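Local coordinates for MHC class I antigen (Ctenopharyngodon idella, PDB 5H5Z), which probably presents peptides to T cells at the cell surface, holding them in a groove while paired with beta-2-microglobulin, at residues A[46-51]-A[165-170]; A[94-99]-A[108-113]; A[175-180]-A[200-205]. One frame throughout, in Å; residues are numbered along the deposited sequence. Where two conformers were deposited one is given.

Contact 1: A[46-51]-A[165-170]; sequences TEWIRQ and KKYVAY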
loop_
_atom_site.group_PDB
_atom_site.type_symbol
_atom_site.label_atom_id
_atom_site.label_comp_id
_atom_site.label_asym_id
_atom_site.label_seq_id
_atom_site.Cartn_x
_atom_site.Cartn_y
_atom_site.Cartn_z
ATOM N N THR A 46 3.488 -3.527 -15.007
ATOM C CA THR A 46 2.683 -2.487 -15.676
ATOM C C THR A 46 2.859 -2.543 -17.188
ATOM O O THR A 46 3.880 -3.029 -17.679
ATOM C CB THR A 46 3.048 -1.056 -15.223
ATOM O OG1 THR A 46 4.403 -0.766 -15.590
ATOM C CG2 THR A 46 2.886 -0.885 -13.733
ATOM N N GLU A 47 1.869 -2.038 -17.921
ATOM C CA GLU A 47 1.974 -1.938 -19.379
ATOM C C GLU A 47 3.121 -1.026 -19.812
ATOM O O GLU A 47 3.799 -1.312 -20.800
ATOM C CB GLU A 47 0.654 -1.473 -19.995
ATOM C CG GLU A 47 -0.463 -2.506 -19.924
ATOM C CD GLU A 47 -0.518 -3.430 -21.132
ATOM O OE1 GLU A 47 0.496 -4.102 -21.424
ATOM O OE2 GLU A 47 -1.590 -3.495 -21.777
ATOM N N TRP A 48 3.361 0.055 -19.069
ATOM C CA TRP A 48 4.406 1.003 -19.480
ATOM C C TRP A 48 5.828 0.444 -19.391
ATOM O O TRP A 48 6.672 0.811 -20.207
ATOM C CB TRP A 48 4.270 2.376 -18.806
ATOM C CG TRP A 48 4.309 2.383 -17.305
ATOM C CD1 TRP A 48 3.236 2.480 -16.458
ATOM C CD2 TRP A 48 5.474 2.333 -16.473
ATOM N NE1 TRP A 48 3.662 2.475 -15.150
ATOM C CE2 TRP A 48 5.030 2.379 -15.130
ATOM C CE3 TRP A 48 6.852 2.229 -16.729
ATOM C CZ2 TRP A 48 5.917 2.342 -14.046
ATOM C CZ3 TRP A 48 7.732 2.190 -15.651
ATOM C CH2 TRP A 48 7.256 2.244 -14.321
ATOM N N ILE A 49 6.101 -0.429 -18.418
ATOM C CA ILE A 49 7.411 -1.085 -18.355
ATOM C C ILE A 49 7.532 -2.189 -19.414
ATOM O O ILE A 49 8.599 -2.353 -20.011
ATOM C CB ILE A 49 7.817 -1.553 -16.922
ATOM C CG1 ILE A 49 9.305 -1.923 -16.863
ATOM C CG2 ILE A 49 6.954 -2.704 -16.412
ATOM C CD1 ILE A 49 10.245 -0.737 -16.950
ATOM N N ARG A 50 6.435 -2.911 -19.661
ATOM C CA ARG A 50 6.390 -3.963 -20.689
ATOM C C ARG A 50 6.688 -3.419 -22.082
ATOM O O ARG A 50 7.380 -4.061 -22.873
ATOM C CB ARG A 50 5.024 -4.660 -20.719
ATOM C CG ARG A 50 4.725 -5.556 -19.531
ATOM C CD ARG A 50 3.424 -6.315 -19.731
ATOM N NE ARG A 50 3.054 -7.079 -18.540
ATOM C CZ ARG A 50 2.179 -6.677 -17.619
ATOM N NH1 ARG A 50 1.555 -5.510 -17.742
ATOM N NH2 ARG A 50 1.919 -7.452 -16.571
ATOM N N GLN A 51 6.163 -2.234 -22.373
ATOM C CA GLN A 51 6.277 -1.645 -23.705
ATOM C C GLN A 51 7.653 -1.035 -23.965
ATOM O O GLN A 51 8.004 -0.740 -25.113
ATOM C CB GLN A 51 5.190 -0.590 -23.907
ATOM C CG GLN A 51 3.790 -1.169 -24.050
ATOM C CD GLN A 51 2.747 -0.127 -24.407
ATOM O OE1 GLN A 51 2.771 0.999 -23.904
ATOM N NE2 GLN A 51 1.814 -0.503 -25.269
ATOM N N LYS A 165 13.775 8.910 -14.076
ATOM C CA LYS A 165 13.480 9.763 -15.235
ATOM C C LYS A 165 13.012 8.960 -16.464
ATOM O O LYS A 165 12.058 9.361 -17.152
ATOM C CB LYS A 165 14.675 10.664 -15.571
ATOM C CG LYS A 165 14.908 11.767 -14.544
ATOM C CD LYS A 165 16.172 12.563 -14.829
ATOM C CE LYS A 165 16.338 13.678 -13.806
ATOM N NZ LYS A 165 17.724 14.217 -13.783
ATOM N N LYS A 166 13.668 7.830 -16.726
ATOM C CA LYS A 166 13.262 6.934 -17.811
ATOM C C LYS A 166 11.855 6.377 -17.589
ATOM O O LYS A 166 11.040 6.373 -18.515
ATOM C CB LYS A 166 14.262 5.783 -17.995
ATOM C CG LYS A 166 15.599 6.156 -18.614
ATOM C CD LYS A 166 16.560 4.980 -18.491
ATOM C CE LYS A 166 17.399 4.801 -19.739
ATOM N NZ LYS A 166 16.593 4.321 -20.900
ATOM N N TYR A 167 11.575 5.916 -16.364
ATOM C CA TYR A 167 10.271 5.339 -16.026
ATOM C C TYR A 167 9.146 6.359 -16.146
ATOM O O TYR A 167 8.053 6.033 -16.620
ATOM C CB TYR A 167 10.273 4.727 -14.612
ATOM C CG TYR A 167 11.293 3.620 -14.401
ATOM C CD1 TYR A 167 11.680 2.779 -15.455
ATOM C CD2 TYR A 167 11.858 3.400 -13.143
ATOM C CE1 TYR A 167 12.605 1.765 -15.263
ATOM C CE2 TYR A 167 12.798 2.385 -12.943
ATOM C CZ TYR A 167 13.161 1.572 -14.006
ATOM O OH TYR A 167 14.078 0.562 -13.822
ATOM N N VAL A 168 9.420 7.592 -15.720
ATOM C CA VAL A 168 8.431 8.672 -15.786
ATOM C C VAL A 168 8.060 8.947 -17.245
ATOM O O VAL A 168 6.884 9.112 -17.557
ATOM C CB VAL A 168 8.895 9.946 -15.039
ATOM C CG1 VAL A 168 7.928 11.105 -15.262
ATOM C CG2 VAL A 168 9.011 9.664 -13.547
ATOM N N ALA A 169 9.056 8.952 -18.135
ATOM C CA ALA A 169 8.800 9.103 -19.570
ATOM C C ALA A 169 8.021 7.918 -20.156
ATOM O O ALA A 169 7.069 8.114 -20.918
ATOM C CB ALA A 169 10.097 9.336 -20.333
ATOM N N TYR A 170 8.421 6.697 -19.800
ATOM C CA TYR A 170 7.696 5.491 -20.219
ATOM C C TYR A 170 6.220 5.547 -19.824
ATOM O O TYR A 170 5.343 5.237 -20.631
ATOM C CB TYR A 170 8.286 4.227 -19.583
ATOM C CG TYR A 170 9.706 3.858 -19.953
ATOM C CD1 TYR A 170 10.328 4.357 -21.106
ATOM C CD2 TYR A 170 10.417 2.969 -19.157
ATOM C CE1 TYR A 170 11.626 3.989 -21.432
ATOM C CE2 TYR A 170 11.713 2.595 -19.471
ATOM C CZ TYR A 170 12.312 3.106 -20.603
ATOM O OH TYR A 170 13.594 2.721 -20.896
#
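Trp48 drives its indole from the short helix 47-50 against the last turn of helix 148-170, where Tyr167 and Tyr170 receive it. The six-membered ring does most of the touching: Trp48 CZ3 lies 3.7 Å from Tyr167 CB and Trp48 CE3 3.8 Å from Tyr170 CB. Tyr167 O sits over the rim of one indole face, while Thr46 OG1 lies over the centre of the opposite one. The indole and the Tyr167 ring meet obliquely, planes 47° apart. Beside them Ile49, its CG1 anti to the backbone N (chi1 -167°), extends CD1 alongside the Tyr167 ring, 3.8 Å from Tyr167 CE1. The packing thins at the Tyr170 ring, whose CD2 is 4.3 Å from Ile49 CD1, and gives way to solvent on the side of Lys166 and Gln51. Tyr170 OH is hydrogen-bonded to Glu53, and Tyr167 OH to Tyr57 and to the backbone of the bound peptide, which places the contact at one end of the groove. Beneath, Phe32 of strand 30-36 and Val27 of strand 21-27 form the floor, with Leu5 and Tyr7 of strand 3-13 under Tyr167.

Contact 2: A[94-99]-A[108-113]; sequences NMYGCE and GFYQYA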
loop_
_atom_site.group_PDB
_atom_site.type_symbol
_atom_site.label_atom_id
_atom_site.label_comp_id
_atom_site.label_asym_id
_atom_site.label_seq_id
_atom_site.Cartn_x
_atom_site.Cartn_y
_atom_site.Cartn_z
ATOM N N ASN A 94 14.469 -4.444 3.704
ATOM C CA ASN A 94 15.206 -3.319 3.156
ATOM C C ASN A 94 14.225 -2.500 2.325
ATOM O O ASN A 94 13.472 -3.049 1.516
ATOM C CB ASN A 94 16.368 -3.841 2.298
ATOM C CG ASN A 94 17.224 -2.737 1.679
ATOM O OD1 ASN A 94 17.398 -1.646 2.234
ATOM N ND2 ASN A 94 17.808 -3.049 0.537
ATOM N N MET A 95 14.199 -1.195 2.561
ATOM C CA MET A 95 13.535 -0.285 1.638
ATOM C C MET A 95 14.500 0.833 1.263
ATOM O O MET A 95 15.228 1.358 2.109
ATOM C CB MET A 95 12.224 0.270 2.214
ATOM C CG MET A 95 12.388 1.117 3.465
ATOM S SD MET A 95 10.818 1.514 4.249
ATOM C CE MET A 95 9.998 2.408 2.927
ATOM N N TYR A 96 14.525 1.177 -0.015
ATOM C CA TYR A 96 15.346 2.277 -0.462
ATOM C C TYR A 96 14.687 2.905 -1.662
ATOM O O TYR A 96 13.851 2.279 -2.317
ATOM C CB TYR A 96 16.775 1.818 -0.797
ATOM C CG TYR A 96 16.897 0.824 -1.929
ATOM C CD1 TYR A 96 17.076 1.257 -3.252
ATOM C CD2 TYR A 96 16.880 -0.553 -1.680
ATOM C CE1 TYR A 96 17.206 0.346 -4.291
ATOM C CE2 TYR A 96 17.009 -1.470 -2.715
ATOM C CZ TYR A 96 17.172 -1.014 -4.015
ATOM O OH TYR A 96 17.303 -1.919 -5.038
ATOM N N GLY A 97 15.066 4.137 -1.959
ATOM C CA GLY A 97 14.504 4.793 -3.117
ATOM C C GLY A 97 14.879 6.241 -3.209
ATOM O O GLY A 97 15.545 6.776 -2.325
ATOM N N CYS A 98 14.427 6.873 -4.289
ATOM C CA CYS A 98 14.771 8.249 -4.582
ATOM C C CYS A 98 13.530 8.996 -5.032
ATOM O O CYS A 98 12.566 8.396 -5.518
ATOM C CB CYS A 98 15.854 8.314 -5.671
ATOM S SG CYS A 98 15.441 7.465 -7.225
ATOM N N GLU A 99 13.544 10.285 -4.854
ATOM C CA GLU A 99 12.475 11.157 -5.326
ATOM C C GLU A 99 13.038 12.284 -6.156
ATOM O O GLU A 99 13.949 12.875 -5.769
ATOM C CB GLU A 99 11.786 11.818 -4.161
ATOM C CG GLU A 99 11.222 10.835 -3.171
ATOM C CD GLU A 99 10.320 11.478 -2.115
ATOM O OE1 GLU A 99 9.125 11.187 -2.175
ATOM O OE2 GLU A 99 10.795 12.214 -1.230
ATOM N N GLY A 108 16.588 10.954 -1.192
ATOM C CA GLY A 108 16.720 9.508 -1.195
ATOM C C GLY A 108 16.897 8.949 0.199
ATOM O O GLY A 108 17.299 9.671 1.116
ATOM N N PHE A 109 16.588 7.665 0.354
ATOM C CA PHE A 109 16.701 6.978 1.644
ATOM C C PHE A 109 17.168 5.539 1.445
ATOM O O PHE A 109 17.008 4.973 0.360
ATOM C CB PHE A 109 15.351 6.994 2.376
ATOM C CG PHE A 109 14.267 6.245 1.657
ATOM C CD1 PHE A 109 13.558 6.849 0.619
ATOM C CD2 PHE A 109 13.953 4.935 2.011
ATOM C CE1 PHE A 109 12.560 6.159 -0.055
ATOM C CE2 PHE A 109 12.953 4.241 1.344
ATOM C CZ PHE A 109 12.256 4.854 0.311
ATOM N N TYR A 110 17.735 4.953 2.498
ATOM C CA TYR A 110 18.210 3.571 2.469
ATOM C C TYR A 110 18.135 3.039 3.900
ATOM O O TYR A 110 18.823 3.542 4.792
ATOM C CB TYR A 110 19.649 3.504 1.929
ATOM C CG TYR A 110 19.885 2.411 0.904
ATOM C CD1 TYR A 110 19.844 1.062 1.262
ATOM C CD2 TYR A 110 20.177 2.729 -0.430
ATOM C CE1 TYR A 110 20.055 0.063 0.323
ATOM C CE2 TYR A 110 20.395 1.738 -1.373
ATOM C CZ TYR A 110 20.337 0.409 -0.993
ATOM O OH TYR A 110 20.556 -0.577 -1.926
ATOM N N GLN A 111 17.288 2.033 4.117
ATOM C CA GLN A 111 16.945 1.579 5.477
ATOM C C GLN A 111 16.778 0.067 5.560
ATOM O O GLN A 111 16.319 -0.571 4.610
ATOM C CB GLN A 111 15.643 2.242 5.947
ATOM C CG GLN A 111 15.692 3.762 6.013
ATOM C CD GLN A 111 14.316 4.403 6.012
ATOM O OE1 GLN A 111 13.295 3.720 6.032
ATOM N NE2 GLN A 111 14.286 5.726 5.984
ATOM N N TYR A 112 17.139 -0.496 6.711
ATOM C CA TYR A 112 16.964 -1.922 6.976
ATOM C C TYR A 112 16.259 -2.134 8.318
ATOM O O TYR A 112 16.416 -1.326 9.233
ATOM C CB TYR A 112 18.322 -2.625 7.007
ATOM C CG TYR A 112 19.081 -2.638 5.687
ATOM C CD1 TYR A 112 19.854 -1.541 5.286
ATOM C CD2 TYR A 112 19.043 -3.755 4.850
ATOM C CE1 TYR A 112 20.556 -1.561 4.091
ATOM C CE2 TYR A 112 19.752 -3.783 3.651
ATOM C CZ TYR A 112 20.499 -2.683 3.277
ATOM O OH TYR A 112 21.209 -2.707 2.091
ATOM N N ALA A 113 15.491 -3.218 8.428
ATOM C CA ALA A 113 14.825 -3.583 9.686
ATOM C C ALA A 113 14.910 -5.073 9.932
ATOM O O ALA A 113 14.862 -5.874 8.990
ATOM C CB ALA A 113 13.362 -3.153 9.681
#
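Tyr96 and Tyr110 lie side by side on one face of an antiparallel strand pair, their rings pointing the same way in an offset stack with centroids 4.5 Å apart and planes only 5° from parallel. The slip between them puts Tyr96 CB over the middle of the Tyr110 ring, a CH-pi contact of 3.5 Å from CB to the centroid, and brings Tyr110 OH over the centre of the Tyr96 ring. An unusual first torsion of Tyr110, chi1 -135°, accompanies this lean toward its neighbour. One pair further along the same face, the Asn94 amide lies flat on Tyr112, Asn94 CG being 3.4 Å from Tyr112 CE2 and the two planes nearly parallel.

The other face is arranged differently. Phe109 CG stands between its backbone N and carbonyl carbon (chi1 64°), and the ring folds back over the neighbouring strand, its face covering the peptide link from Tyr96 C to Gly97 N. The ring lies close on the backbone at Gly97, which has no side chain. Met95 crosses the Phe109 side chain at about a right angle, Met95 CG 3.8 Å from Phe109 CE2, and runs alongside Gln111. Between the faces, Met95 pairs with Gln111 and Gly97 with Phe109 through reciprocal backbone hydrogen bonds, such as Gln111 N to Met95 O at 3.0 Å.

The Phe109 face meets beta-2-microglobulin, whose Lys59 makes a cation-pi contact with Phe109 and whose Trp61 packs on Met95 and Gln111. On the tyrosine face, Tyr96 OH bonds to Tyr9 and to the peptide backbone, Tyr110 OH to a polar peptide side chain, and Cys98 to Cys160 by a disulfide: this beta hairpin is part of the class I groove floor.

Contact 3: A[175-180]-A[200-205]; sequences LERKVS and GFYPSG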
loop_
_atom_site.group_PDB
_atom_site.type_symbol
_atom_site.label_atom_id
_atom_site.label_comp_id
_atom_site.label_asym_id
_atom_site.label_seq_id
_atom_site.Cartn_x
_atom_site.Cartn_y
_atom_site.Cartn_z
ATOM N N LEU A 175 1.222 8.103 -15.094
ATOM C CA LEU A 175 1.768 8.706 -13.877
ATOM C C LEU A 175 1.286 10.136 -13.639
ATOM O O LEU A 175 1.149 10.562 -12.488
ATOM C CB LEU A 175 3.301 8.628 -13.888
ATOM C CG LEU A 175 3.863 7.205 -13.791
ATOM C CD1 LEU A 175 5.363 7.195 -14.023
ATOM C CD2 LEU A 175 3.518 6.564 -12.448
ATOM N N GLU A 176 1.024 10.866 -14.723
ATOM C CA GLU A 176 0.534 12.246 -14.642
ATOM C C GLU A 176 -0.990 12.357 -14.743
ATOM O O GLU A 176 -1.526 13.465 -14.871
ATOM C CB GLU A 176 1.165 13.114 -15.741
ATOM C CG GLU A 176 2.649 13.411 -15.574
ATOM C CD GLU A 176 3.136 14.500 -16.519
ATOM O OE1 GLU A 176 4.161 15.143 -16.206
ATOM O OE2 GLU A 176 2.501 14.720 -17.576
ATOM N N ARG A 177 -1.688 11.222 -14.692
ATOM C CA ARG A 177 -3.143 11.236 -14.874
ATOM C C ARG A 177 -3.849 11.961 -13.724
ATOM O O ARG A 177 -3.391 11.928 -12.575
ATOM C CB ARG A 177 -3.698 9.818 -15.060
ATOM C CG ARG A 177 -3.918 9.037 -13.767
ATOM C CD ARG A 177 -4.233 7.583 -14.069
ATOM N NE ARG A 177 -4.520 6.809 -12.866
ATOM C CZ ARG A 177 -3.604 6.173 -12.139
ATOM N NH1 ARG A 177 -2.321 6.224 -12.473
ATOM N NH2 ARG A 177 -3.975 5.487 -11.066
ATOM N N LYS A 178 -4.939 12.641 -14.066
ATOM C CA LYS A 178 -5.810 13.301 -13.101
ATOM C C LYS A 178 -7.204 12.771 -13.384
ATOM O O LYS A 178 -7.807 13.116 -14.407
ATOM C CB LYS A 178 -5.782 14.827 -13.271
ATOM C CG LYS A 178 -4.396 15.461 -13.302
ATOM C CD LYS A 178 -3.747 15.469 -11.929
ATOM C CE LYS A 178 -2.424 16.220 -11.940
ATOM N NZ LYS A 178 -1.314 15.401 -12.500
ATOM N N VAL A 179 -7.697 11.911 -12.496
ATOM C CA VAL A 179 -9.028 11.324 -12.633
ATOM C C VAL A 179 -9.904 11.848 -11.493
ATOM O O VAL A 179 -9.569 11.684 -10.314
ATOM C CB VAL A 179 -8.985 9.778 -12.606
ATOM C CG1 VAL A 179 -10.350 9.199 -12.943
ATOM C CG2 VAL A 179 -7.942 9.244 -13.580
ATOM N N SER A 180 -11.017 12.481 -11.849
ATOM C CA SER A 180 -11.921 13.062 -10.856
ATOM C C SER A 180 -12.705 11.991 -10.084
ATOM O O SER A 180 -13.002 10.924 -10.629
ATOM C CB SER A 180 -12.869 14.069 -11.512
ATOM O OG SER A 180 -12.142 15.136 -12.102
ATOM N N GLY A 200 -12.559 6.272 -7.175
ATOM C CA GLY A 200 -12.040 6.203 -8.536
ATOM C C GLY A 200 -11.110 7.332 -8.917
ATOM O O GLY A 200 -10.829 7.536 -10.093
ATOM N N PHE A 201 -10.623 8.061 -7.922
ATOM C CA PHE A 201 -9.813 9.240 -8.184
ATOM C C PHE A 201 -8.305 8.976 -8.092
ATOM O O PHE A 201 -7.849 8.063 -7.394
ATOM C CB PHE A 201 -10.237 10.415 -7.285
ATOM C CG PHE A 201 -10.192 10.110 -5.813
ATOM C CD1 PHE A 201 -9.017 10.278 -5.088
ATOM C CD2 PHE A 201 -11.335 9.661 -5.143
ATOM C CE1 PHE A 201 -8.979 10.004 -3.727
ATOM C CE2 PHE A 201 -11.297 9.380 -3.785
ATOM C CZ PHE A 201 -10.117 9.549 -3.076
ATOM N N TYR A 202 -7.555 9.787 -8.831
ATOM C CA TYR A 202 -6.098 9.802 -8.790
ATOM C C TYR A 202 -5.652 11.200 -9.208
ATOM O O TYR A 202 -6.227 11.757 -10.145
ATOM C CB TYR A 202 -5.520 8.754 -9.742
ATOM C CG TYR A 202 -4.043 8.521 -9.554
ATOM C CD1 TYR A 202 -3.097 9.301 -10.234
ATOM C CD2 TYR A 202 -3.581 7.517 -8.700
ATOM C CE1 TYR A 202 -1.742 9.092 -10.055
ATOM C CE2 TYR A 202 -2.218 7.295 -8.523
ATOM C CZ TYR A 202 -1.310 8.086 -9.202
ATOM O OH TYR A 202 0.036 7.872 -9.029
ATOM N N PRO A 203 -4.644 11.787 -8.519
ATOM C CA PRO A 203 -3.866 11.300 -7.362
ATOM C C PRO A 203 -4.698 11.164 -6.085
ATOM O O PRO A 203 -5.881 11.505 -6.073
ATOM C CB PRO A 203 -2.778 12.372 -7.178
ATOM C CG PRO A 203 -2.790 13.182 -8.425
ATOM C CD PRO A 203 -4.191 13.124 -8.940
ATOM N N SER A 204 -4.074 10.683 -5.016
ATOM C CA SER A 204 -4.821 10.243 -3.831
ATOM C C SER A 204 -5.385 11.347 -2.931
ATOM O O SER A 204 -6.318 11.095 -2.165
ATOM C CB SER A 204 -3.981 9.266 -3.006
ATOM O OG SER A 204 -2.953 9.954 -2.326
ATOM N N GLY A 205 -4.827 12.554 -3.010
ATOM C CA GLY A 205 -5.289 13.667 -2.172
ATOM C C GLY A 205 -6.708 14.111 -2.500
ATOM O O GLY A 205 -6.998 14.471 -3.639
HETATM O O HOH W 1 1.658 9.326 -10.130
HETATM O O HOH W 2 -13.455 8.224 -11.477
#
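Arg177 lays its guanidinium flat on the ring of Tyr202, a cation-pi stack with Arg177 CZ 3.6 Å from the ring centroid and the planes 16° apart. From CB the chain turns to CG, which already touches Tyr202 CD1 at 3.6 Å, then runs extended to NE, which comes near Tyr202 CG and CB. Arg177 CZ lies above Tyr202 CG. At the fork Arg177 NH2 hangs over the rim, 3.1 Å from Tyr202 CD2, while NH1 passes Tyr202 CE1 and CZ and bonds to Thr174 O, fixing the rotation of the group. With CG anti to the backbone N (chi1 -169°), the Tyr202 side chain reaches out under the guanidinium. A water near its hydroxyl donates to Leu175 O at 2.7 Å.

Next to the stack the backbones join in a single antiparallel bridge: Val179 N gives a hydrogen bond of 2.8 Å to Tyr202 O, and Tyr202 N returns one of 3.1 Å to Val179 O. Val179 CG1 rests on Gly200 O at 3.3 Å, and Lys178 CD meets Pro203 CD beside the cis peptide bond of Tyr202 and Pro203.

Gly200 and Phe201 both face Phe234, a G1 beta bulge. The cis proline after a Phe-Tyr pair at the end of strand 194-201 is a familiar feature of immunoglobulin C1-set domains, here held against the linker from the groove domain.

How the contacts relate
Contacts 1 and 2 are buried and belong to the peptide-binding unit, whereas contact 3 is partly exposed, at the junction with the immunoglobulin-like domain. Contact 1 joins two helices by apolar and aromatic packing; contact 2 joins neighbouring strands of the floor with regular backbone pairing as well as stacked rings. Contact 3 combines one bridge with a cation-pi stack. Both groove contacts reach the bound peptide through tyrosine hydroxyls, though their nearest atoms are about 7 Å apart. Contacts 1 and 3 touch directly, Leu175 CD1 packing 3.8 Å from Val168 CA, while contacts 2 and 3 stay about 11 Å apart at their nearest atoms.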